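Local coordinates for antifreeze protein (Marinomonas primoryensis, PDB 3P4G), which probably binds ice through water molecules ordered on its surface, as a hyperactive, calcium-dependent, beta-helical antifreeze protein, at residues S253-L267 and A272-Y285. Numbering follows the deposited sequence. Where two conformers were deposited one is given.
Sequences SLGTGDDVLIVEHEL and AGNEGDDSIYLKFY. With CA (calcium ion), chain P; CA (calcium ion), chain O; CA (calcium ion), chain Q.
Asp278 OD1 is gripped twice. It binds a calcium ion at 2.3 Å. It also accepts a hydrogen bond from Asp259 N at 2.9 Å, on its anti side and 27° out of the carboxylate plane. The calcium lies between two successive coils of a right-handed parallel beta-helix. Gly255 O, Gly257 O and Asp259 OD2 come from one coil; Gly273 O, Glu275 O and Asp278 OD1 come from the next. Six oxygens thus complete the site, and the calcium probably offsets the charge of the two aspartates. Asp259 also binds the preceding calcium and Asp278 the following one, so the ions stand in a row; Glu304 helps to bind the following one. Asn274 OD1 takes the N-H of Gly255 on a lone pair, in the carbonyl plane, at 2.9 Å. Strands 260-263 and 279-282 then run parallel, their axes 4.7 Å apart at the closest. Inside the coil, Leu261 and Ile280 lie side by side, and Leu267 CD2 meets Leu282 CD2 at 3.7 Å. Past the strands, the rings of His265 and Phe284 stack face to face, their planes at 28°. Leu267 N meets the Tyr285 ring at its edge, in plane, and donates to Tyr285 OH at 2.9 Å. A phenylalanine here would probably leave that N-H without its partner. Phe284 CG is anti to its N (chi1 -169°), which carries the ring alongside His265, CE1 over the imidazole centre, 3.6 Å above its plane.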
ATOM      1  N   SER A 253     -14.982   6.782  -9.864  1.00  8.48           N
ATOM      2  CA  SER A 253     -15.140   8.215 -10.002  0.70  8.29           C
ATOM      3  C   SER A 253     -13.757   8.864 -10.143  1.00  8.26           C
ATOM      4  O   SER A 253     -12.858   8.617  -9.314  1.00  8.16           O
ATOM      5  CB  SER A 253     -15.890   8.723  -8.795  0.70 10.50           C
ATOM      6  OG  SER A 253     -17.220   8.238  -8.863  0.70 12.89           O
ATOM      7  N   LEU A 254     -13.591   9.678 -11.183  1.00  6.64           N
ATOM      8  CA  LEU A 254     -12.258  10.180 -11.505  1.00  6.75           C
ATOM      9  C   LEU A 254     -11.918  11.493 -10.819  1.00  6.62           C
ATOM     10  O   LEU A 254     -10.734  11.875 -10.759  1.00  6.66           O
ATOM     11  CB  LEU A 254     -12.068  10.295 -13.019  1.00  6.49           C
ATOM     12  CG  LEU A 254     -12.227   8.947 -13.744  1.00  8.44           C
ATOM     13  CD1 LEU A 254     -11.942   9.038 -15.284  1.00  6.65           C
ATOM     14  CD2 LEU A 254     -11.386   7.817 -13.115  1.00  8.60           C
ATOM     15  N   GLY A 255     -12.943  12.140 -10.273  1.00  7.01           N
ATOM     16  CA  GLY A 255     -12.727  13.323  -9.514  1.00  7.24           C
ATOM     17  C   GLY A 255     -12.568  14.565 -10.411  1.00  8.99           C
ATOM     18  O   GLY A 255     -12.714  14.523 -11.626  1.00  7.84           O
ATOM     19  N   THR A 256     -12.377  15.707  -9.788  1.00  7.81           N
ATOM     20  CA  THR A 256     -12.049  16.893 -10.563  1.00  8.82           C
ATOM     21  C   THR A 256     -10.698  16.604 -11.272  1.00  7.80           C
ATOM     22  O   THR A 256      -9.998  15.642 -10.941  1.00  7.59           O
ATOM     23  CB  THR A 256     -11.903  18.167  -9.716  1.00  9.87           C
ATOM     24  OG1 THR A 256     -10.729  18.092  -8.895  1.00 10.67           O
ATOM     25  CG2 THR A 256     -13.143  18.400  -8.831  1.00 11.29           C
ATOM     26  N   GLY A 257     -10.356  17.490 -12.196  1.00  8.24           N
ATOM     27  CA  GLY A 257      -9.180  17.343 -13.052  1.00  8.15           C
ATOM     28  C   GLY A 257      -9.534  16.628 -14.344  1.00  8.64           C
ATOM     29  O   GLY A 257     -10.635  16.093 -14.501  1.00  8.39           O
ATOM     30  N   ASP A 258      -8.569  16.507 -15.182  1.00  7.04           N
ATOM     31  CA  ASP A 258      -8.711  16.088 -16.574  1.00  8.86           C
ATOM     32  C   ASP A 258      -8.378  14.617 -16.641  1.00  8.71           C
ATOM     33  O   ASP A 258      -7.190  14.234 -16.461  1.00 10.05           O
ATOM     34  CB  ASP A 258      -7.804  16.902 -17.499  1.00  8.89           C
ATOM     35  CG  ASP A 258      -8.272  18.335 -17.661  1.00 11.31           C
ATOM     36  OD1 ASP A 258      -9.431  18.628 -17.300  1.00 10.34           O
ATOM     37  OD2 ASP A 258      -7.550  19.237 -18.138  1.00  7.36           O
ATOM     38  N   ASP A 259      -9.247  13.592 -16.436  1.00  6.73           N
ATOM     39  CA  ASP A 259      -8.882  12.212 -16.107  1.00  6.33           C
ATOM     40  C   ASP A 259      -9.063  11.248 -17.256  1.00  6.38           C
ATOM     41  O   ASP A 259      -9.836  11.520 -18.184  1.00  7.24           O
ATOM     42  CB  ASP A 259      -9.750  11.761 -14.926  1.00  6.02           C
ATOM     43  CG  ASP A 259      -9.560  12.668 -13.728  1.00  8.48           C
ATOM     44  OD1 ASP A 259      -8.470  12.644 -13.136  1.00  9.19           O
ATOM     45  OD2 ASP A 259     -10.485  13.416 -13.386  1.00 10.21           O
ATOM     46  N   VAL A 260      -8.391  10.098 -17.174  1.00  6.23           N
ATOM     47  CA  VAL A 260      -8.517   9.067 -18.191  1.00  6.34           C
ATOM     48  C   VAL A 260      -8.921   7.763 -17.504  1.00  6.14           C
ATOM     49  O   VAL A 260      -8.332   7.383 -16.461  1.00  7.49           O
ATOM     50  CB  VAL A 260      -7.154   8.860 -18.952  1.00  6.68           C
ATOM     51  CG1 VAL A 260      -7.199   7.552 -19.751  1.00  9.31           C
ATOM     52  CG2 VAL A 260      -6.861  10.142 -19.816  1.00  7.71           C
ATOM     53  N   LEU A 261      -9.910   7.074 -18.075  1.00  6.35           N
ATOM     54  CA  LEU A 261     -10.262   5.723 -17.613  1.00  6.41           C
ATOM     55  C   LEU A 261     -10.136   4.760 -18.788  1.00  6.67           C
ATOM     56  O   LEU A 261     -10.749   4.935 -19.832  1.00  7.91           O
ATOM     57  CB  LEU A 261     -11.698   5.702 -17.064  1.00  6.63           C
ATOM     58  CG  LEU A 261     -12.197   4.289 -16.705  1.00  6.87           C
ATOM     59  CD1 LEU A 261     -11.353   3.673 -15.570  1.00  7.62           C
ATOM     60  CD2 LEU A 261     -13.650   4.453 -16.198  1.00  7.12           C
ATOM     61  N   ILE A 262      -9.274   3.784 -18.620  1.00  6.60           N
ATOM     62  CA  ILE A 262      -9.137   2.691 -19.579  1.00  7.82           C
ATOM     63  C   ILE A 262      -9.723   1.429 -19.023  1.00  9.09           C
ATOM     64  O   ILE A 262      -9.298   0.939 -17.982  1.00  8.45           O
ATOM     65  CB  ILE A 262      -7.667   2.474 -19.967  1.00  9.33           C
ATOM     66  CG1 ILE A 262      -7.150   3.752 -20.644  1.00 12.40           C
ATOM     67  CG2 ILE A 262      -7.501   1.314 -21.032  1.00  9.41           C
ATOM     68  CD1 ILE A 262      -5.729   3.813 -20.618  1.00 19.16           C
ATOM     69  N   VAL A 263     -10.695   0.888 -19.756  1.00  9.94           N
ATOM     70  CA  VAL A 263     -11.382  -0.327 -19.304  1.00 12.12           C
ATOM     71  C   VAL A 263     -11.163  -1.363 -20.367  1.00 12.19           C
ATOM     72  O   VAL A 263     -11.649  -1.233 -21.507  1.00 11.67           O
ATOM     73  CB  VAL A 263     -12.879  -0.046 -18.923  1.00 14.76           C
ATOM     74  CG1 VAL A 263     -13.418   1.067 -19.678  1.00 18.50           C
ATOM     75  CG2 VAL A 263     -13.780  -1.220 -19.034  1.00 16.69           C
ATOM     76  N   GLU A 264     -10.459  -2.436 -19.993  1.00 11.69           N
ATOM     77  CA  GLU A 264     -10.058  -3.403 -21.010  1.00 12.27           C
ATOM     78  C   GLU A 264     -11.063  -4.562 -21.224  1.00 12.65           C
ATOM     79  O   GLU A 264     -10.892  -5.358 -22.147  1.00 13.83           O
ATOM     80  CB  GLU A 264      -8.674  -3.958 -20.681  1.00 12.74           C
ATOM     81  CG  GLU A 264      -7.589  -2.892 -20.603  1.00 13.11           C
ATOM     82  CD  GLU A 264      -6.183  -3.478 -20.400  1.00 17.84           C
ATOM     83  OE1 GLU A 264      -6.018  -4.706 -20.415  1.00 18.25           O
ATOM     84  OE2 GLU A 264      -5.217  -2.698 -20.228  1.00 19.64           O
ATOM     85  N   HIS A 265     -12.073  -4.676 -20.353  1.00 12.36           N
ATOM     86  CA  HIS A 265     -12.995  -5.817 -20.381  1.00 12.94           C
ATOM     87  C   HIS A 265     -14.456  -5.310 -20.205  1.00 12.50           C
ATOM     88  O   HIS A 265     -14.755  -4.149 -20.553  1.00 11.04           O
ATOM     89  CB  HIS A 265     -12.505  -6.858 -19.325  1.00 14.59           C
ATOM     90  CG  HIS A 265     -12.869  -8.263 -19.678  1.00 14.18           C
ATOM     91  ND1 HIS A 265     -14.147  -8.769 -19.505  1.00 16.22           N
ATOM     92  CD2 HIS A 265     -12.157  -9.245 -20.283  1.00 19.76           C
ATOM     93  CE1 HIS A 265     -14.191 -10.015 -19.964  1.00 21.66           C
ATOM     94  NE2 HIS A 265     -12.986 -10.342 -20.396  1.00 19.92           N
ATOM     95  N   GLU A 266     -15.359  -6.149 -19.720  1.00 12.53           N
ATOM     96  CA  GLU A 266     -16.757  -5.777 -19.519  1.00 12.23           C
ATOM     97  C   GLU A 266     -16.879  -4.612 -18.561  1.00 12.36           C
ATOM     98  O   GLU A 266     -16.131  -4.509 -17.587  1.00 12.92           O
ATOM     99  CB  GLU A 266     -17.554  -6.969 -18.949  1.00 12.88           C
ATOM    100  CG  GLU A 266     -17.743  -8.083 -19.945  1.00 14.85           C
ATOM    101  CD  GLU A 266     -18.268  -9.358 -19.327  1.00 23.29           C
ATOM    102  OE1 GLU A 266     -19.032  -9.303 -18.352  1.00 21.22           O
ATOM    103  OE2 GLU A 266     -17.908 -10.417 -19.856  1.00 24.72           O
ATOM    104  N   LEU A 267     -17.853  -3.743 -18.829  1.00 11.95           N
ATOM    105  CA  LEU A 267     -18.104  -2.600 -17.968  1.00 11.07           C
ATOM    106  C   LEU A 267     -19.578  -2.570 -17.555  1.00 12.30           C
ATOM    107  O   LEU A 267     -20.453  -2.142 -18.342  1.00 11.58           O
ATOM    108  CB  LEU A 267     -17.708  -1.262 -18.669  1.00 11.48           C
ATOM    109  CG  LEU A 267     -17.951  -0.039 -17.798  1.00 10.46           C
ATOM    110  CD1 LEU A 267     -16.995  -0.084 -16.546  1.00 11.10           C
ATOM    111  CD2 LEU A 267     -17.707   1.254 -18.614  1.00 14.10           C
ATOM    112  N   ALA A 272     -17.718   7.676 -13.630  1.00  9.29           N
ATOM    113  CA  ALA A 272     -17.876   9.151 -13.734  1.00 10.17           C
ATOM    114  C   ALA A 272     -16.571   9.843 -13.966  1.00 10.30           C
ATOM    115  O   ALA A 272     -15.579   9.605 -13.262  1.00 10.61           O
ATOM    116  CB  ALA A 272     -18.565   9.720 -12.477  1.00 11.39           C
ATOM    117  N   GLY A 273     -16.556  10.711 -14.965  1.00 10.00           N
ATOM    118  CA  GLY A 273     -15.394  11.594 -15.191  1.00  9.40           C
ATOM    119  C   GLY A 273     -15.353  12.718 -14.142  1.00  9.44           C
ATOM    120  O   GLY A 273     -14.239  13.220 -13.803  1.00  8.76           O
ATOM    121  N   ASN A 274     -16.559  13.070 -13.637  1.00 10.55           N
ATOM    122  CA  ASN A 274     -16.785  14.222 -12.758  1.00  9.83           C
ATOM    123  C   ASN A 274     -16.303  15.492 -13.482  1.00 10.19           C
ATOM    124  O   ASN A 274     -16.263  15.507 -14.728  1.00 11.74           O
ATOM    125  CB  ASN A 274     -16.066  14.009 -11.399  1.00  9.68           C
ATOM    126  CG  ASN A 274     -16.585  12.769 -10.665  1.00 10.74           C
ATOM    127  OD1 ASN A 274     -15.806  11.926 -10.309  1.00  9.49           O
ATOM    128  ND2 ASN A 274     -17.918  12.668 -10.456  1.00  9.64           N
ATOM    129  N   GLU A 275     -15.970  16.543 -12.740  1.00 10.22           N
ATOM    130  CA  GLU A 275     -15.575  17.808 -13.389  1.00 10.53           C
ATOM    131  C   GLU A 275     -14.304  17.564 -14.182  1.00  9.81           C
ATOM    132  O   GLU A 275     -13.514  16.725 -13.796  1.00  9.74           O
ATOM    133  CB  GLU A 275     -15.292  18.905 -12.342  1.00 12.18           C
ATOM    134  CG  GLU A 275     -16.518  19.279 -11.484  1.00 16.17           C
ATOM    135  CD  GLU A 275     -16.777  18.375 -10.227  1.00 22.34           C
ATOM    136  OE1 GLU A 275     -16.248  17.242 -10.046  1.00 14.62           O
ATOM    137  OE2 GLU A 275     -17.581  18.835  -9.385  1.00 26.45           O
ATOM    138  N   GLY A 276     -14.110  18.359 -15.224  1.00  9.29           N
ATOM    139  CA  GLY A 276     -12.853  18.336 -15.997  1.00  9.32           C
ATOM    140  C   GLY A 276     -13.108  17.662 -17.329  1.00 10.50           C
ATOM    141  O   GLY A 276     -14.254  17.229 -17.665  1.00  8.68           O
ATOM    142  N   ASP A 277     -12.025  17.525 -18.089  1.00  9.73           N
ATOM    143  CA  ASP A 277     -12.053  17.026 -19.469  1.00  9.27           C
ATOM    144  C   ASP A 277     -11.644  15.575 -19.415  1.00  9.15           C
ATOM    145  O   ASP A 277     -10.464  15.250 -19.238  1.00  7.57           O
ATOM    146  CB  ASP A 277     -11.060  17.839 -20.290  1.00  8.54           C
ATOM    147  CG  ASP A 277     -11.169  17.568 -21.755  1.00  8.03           C
ATOM    148  OD1 ASP A 277     -12.317  17.555 -22.249  1.00  9.59           O
ATOM    149  OD2 ASP A 277     -10.110  17.406 -22.411  1.00 13.06           O
ATOM    150  N   ASP A 278     -12.647  14.703 -19.446  1.00  7.55           N
ATOM    151  CA  ASP A 278     -12.445  13.296 -19.108  1.00  7.34           C
ATOM    152  C   ASP A 278     -12.631  12.376 -20.327  1.00  7.35           C
ATOM    153  O   ASP A 278     -13.552  12.570 -21.167  1.00  8.06           O
ATOM    154  CB  ASP A 278     -13.385  12.921 -17.975  1.00  7.23           C
ATOM    155  CG  ASP A 278     -13.157  13.787 -16.731  1.00  8.72           C
ATOM    156  OD1 ASP A 278     -12.077  13.690 -16.095  1.00  7.87           O
ATOM    157  OD2 ASP A 278     -14.050  14.595 -16.413  1.00  8.89           O
ATOM    158  N   SER A 279     -11.776  11.339 -20.368  1.00  7.12           N
ATOM    159  CA  SER A 279     -11.687  10.369 -21.462  1.00  7.27           C
ATOM    160  C   SER A 279     -11.867   8.949 -20.988  1.00  7.78           C
ATOM    161  O   SER A 279     -11.385   8.572 -19.910  1.00  7.76           O
ATOM    162  CB  SER A 279     -10.307  10.440 -22.172  1.00  7.26           C
ATOM    163  OG  SER A 279     -10.021  11.753 -22.660  1.00  8.70           O
ATOM    164  N   ILE A 280     -12.556   8.177 -21.801  1.00  7.52           N
ATOM    165  CA  ILE A 280     -12.736   6.752 -21.475  1.00  7.56           C
ATOM    166  C   ILE A 280     -12.435   5.945 -22.724  1.00  8.55           C
ATOM    167  O   ILE A 280     -12.898   6.287 -23.822  1.00  9.03           O
ATOM    168  CB  ILE A 280     -14.137   6.431 -20.855  1.00  7.78           C
ATOM    169  CG1 ILE A 280     -14.187   4.971 -20.354  1.00  9.11           C
ATOM    170  CG2 ILE A 280     -15.334   6.670 -21.848  1.00  8.74           C
ATOM    171  CD1 ILE A 280     -15.510   4.571 -19.697  1.00  9.29           C
ATOM    172  N   TYR A 281     -11.736   4.813 -22.545  1.00  8.74           N
ATOM    173  CA  TYR A 281     -11.440   3.924 -23.639  1.00 10.41           C
ATOM    174  C   TYR A 281     -12.084   2.585 -23.294  1.00 11.54           C
ATOM    175  O   TYR A 281     -11.704   1.951 -22.323  1.00 11.85           O
ATOM    176  CB  TYR A 281      -9.920   3.740 -23.738  1.00 10.79           C
ATOM    177  CG  TYR A 281      -9.434   2.831 -24.847  1.00 11.90           C
ATOM    178  CD1 TYR A 281     -10.213   2.587 -25.999  1.00 13.40           C
ATOM    179  CD2 TYR A 281      -8.144   2.272 -24.786  1.00 16.34           C
ATOM    180  CE1 TYR A 281      -9.762   1.777 -27.013  1.00 15.90           C
ATOM    181  CE2 TYR A 281      -7.678   1.423 -25.828  1.00 19.43           C
ATOM    182  CZ  TYR A 281      -8.492   1.203 -26.931  1.00 19.77           C
ATOM    183  OH  TYR A 281      -8.061   0.368 -27.968  1.00 22.66           O
ATOM    184  N   LEU A 282     -13.057   2.196 -24.097  1.00 11.87           N
ATOM    185  CA  LEU A 282     -13.790   0.930 -23.921  1.00 12.97           C
ATOM    186  C   LEU A 282     -13.179  -0.075 -24.878  1.00 14.38           C
ATOM    187  O   LEU A 282     -13.705  -0.300 -25.977  1.00 15.67           O
ATOM    188  CB  LEU A 282     -15.266   1.134 -24.267  1.00 13.87           C
ATOM    189  CG  LEU A 282     -16.022   2.184 -23.419  1.00 15.54           C
ATOM    190  CD1 LEU A 282     -17.429   2.481 -23.964  1.00 13.68           C
ATOM    191  CD2 LEU A 282     -16.130   1.703 -21.956  1.00 16.62           C
ATOM    192  N   LYS A 283     -12.073  -0.684 -24.467  1.00 15.41           N
ATOM    193  CA  LYS A 283     -11.301  -1.526 -25.400  1.00 16.48           C
ATOM    194  C   LYS A 283     -12.069  -2.809 -25.758  1.00 16.60           C
ATOM    195  O   LYS A 283     -11.845  -3.410 -26.821  1.00 17.49           O
ATOM    196  CB  LYS A 283      -9.979  -1.878 -24.740  1.00 17.71           C
ATOM    197  CG  LYS A 283      -8.981  -2.691 -25.575  1.00 24.11           C
ATOM    198  CD  LYS A 283      -7.578  -2.537 -24.937  1.00 28.54           C
ATOM    199  CE  LYS A 283      -6.498  -2.706 -25.996  1.00 32.74           C
ATOM    200  NZ  LYS A 283      -6.315  -4.151 -26.399  1.00 33.35           N
ATOM    201  N   PHE A 284     -13.004  -3.219 -24.899  1.00 16.54           N
ATOM    202  CA  PHE A 284     -13.725  -4.497 -25.052  1.00 16.57           C
ATOM    203  C   PHE A 284     -14.921  -4.437 -26.022  1.00 17.58           C
ATOM    204  O   PHE A 284     -15.412  -5.484 -26.470  1.00 17.88           O
ATOM    205  CB  PHE A 284     -14.181  -4.981 -23.667  1.00 16.40           C
ATOM    206  CG  PHE A 284     -14.718  -6.413 -23.618  1.00 17.72           C
ATOM    207  CD1 PHE A 284     -13.856  -7.495 -23.553  1.00 16.96           C
ATOM    208  CD2 PHE A 284     -16.106  -6.652 -23.583  1.00 20.26           C
ATOM    209  CE1 PHE A 284     -14.358  -8.815 -23.462  1.00 15.60           C
ATOM    210  CE2 PHE A 284     -16.622  -7.955 -23.505  1.00 19.41           C
ATOM    211  CZ  PHE A 284     -15.722  -9.033 -23.421  1.00 20.71           C
ATOM    212  N   TYR A 285     -15.363  -3.232 -26.359  1.00 15.85           N
ATOM    213  CA  TYR A 285     -16.589  -3.040 -27.142  1.00 17.41           C
ATOM    214  C   TYR A 285     -16.287  -2.354 -28.451  1.00 18.27           C
ATOM    215  O   TYR A 285     -15.589  -1.339 -28.476  1.00 16.24           O
ATOM    216  CB  TYR A 285     -17.565  -2.163 -26.353  1.00 15.89           C
ATOM    217  CG  TYR A 285     -17.972  -2.753 -25.027  1.00 16.99           C
ATOM    218  CD1 TYR A 285     -17.255  -2.438 -23.832  1.00 14.20           C
ATOM    219  CD2 TYR A 285     -19.074  -3.621 -24.952  1.00 18.22           C
ATOM    220  CE1 TYR A 285     -17.652  -2.959 -22.618  1.00 15.82           C
ATOM    221  CE2 TYR A 285     -19.468  -4.163 -23.750  1.00 17.99           C
ATOM    222  CZ  TYR A 285     -18.742  -3.840 -22.587  1.00 16.11           C
ATOM    223  OH  TYR A 285     -19.148  -4.363 -21.401  1.00 14.84           O
TER
HETATM  224 CA    CA P 412     -12.437  14.628 -13.993  1.00  3.51          CA
HETATM  225 CA    CA O 411      -9.026  13.496 -11.031  1.00  3.69          CA
HETATM  226 CA    CA Q 413     -15.981  15.768 -17.068  1.00  3.44          CA
HETATM  227  O   HOH W   1     -18.927  10.280  -9.117  1.00  9.06           O
HETATM  228  O   HOH W   2      -8.932  13.444 -20.494  1.00  2.69           O
HETATM  229  O   HOH W   3     -14.155  -2.028 -22.372  1.00  5.66           O
HETATM  230  O   HOH W   4     -17.401  13.834 -16.984  1.00  4.84           O
HETATM  231  O   HOH W   5     -17.413  17.688 -16.436  1.00  8.48           O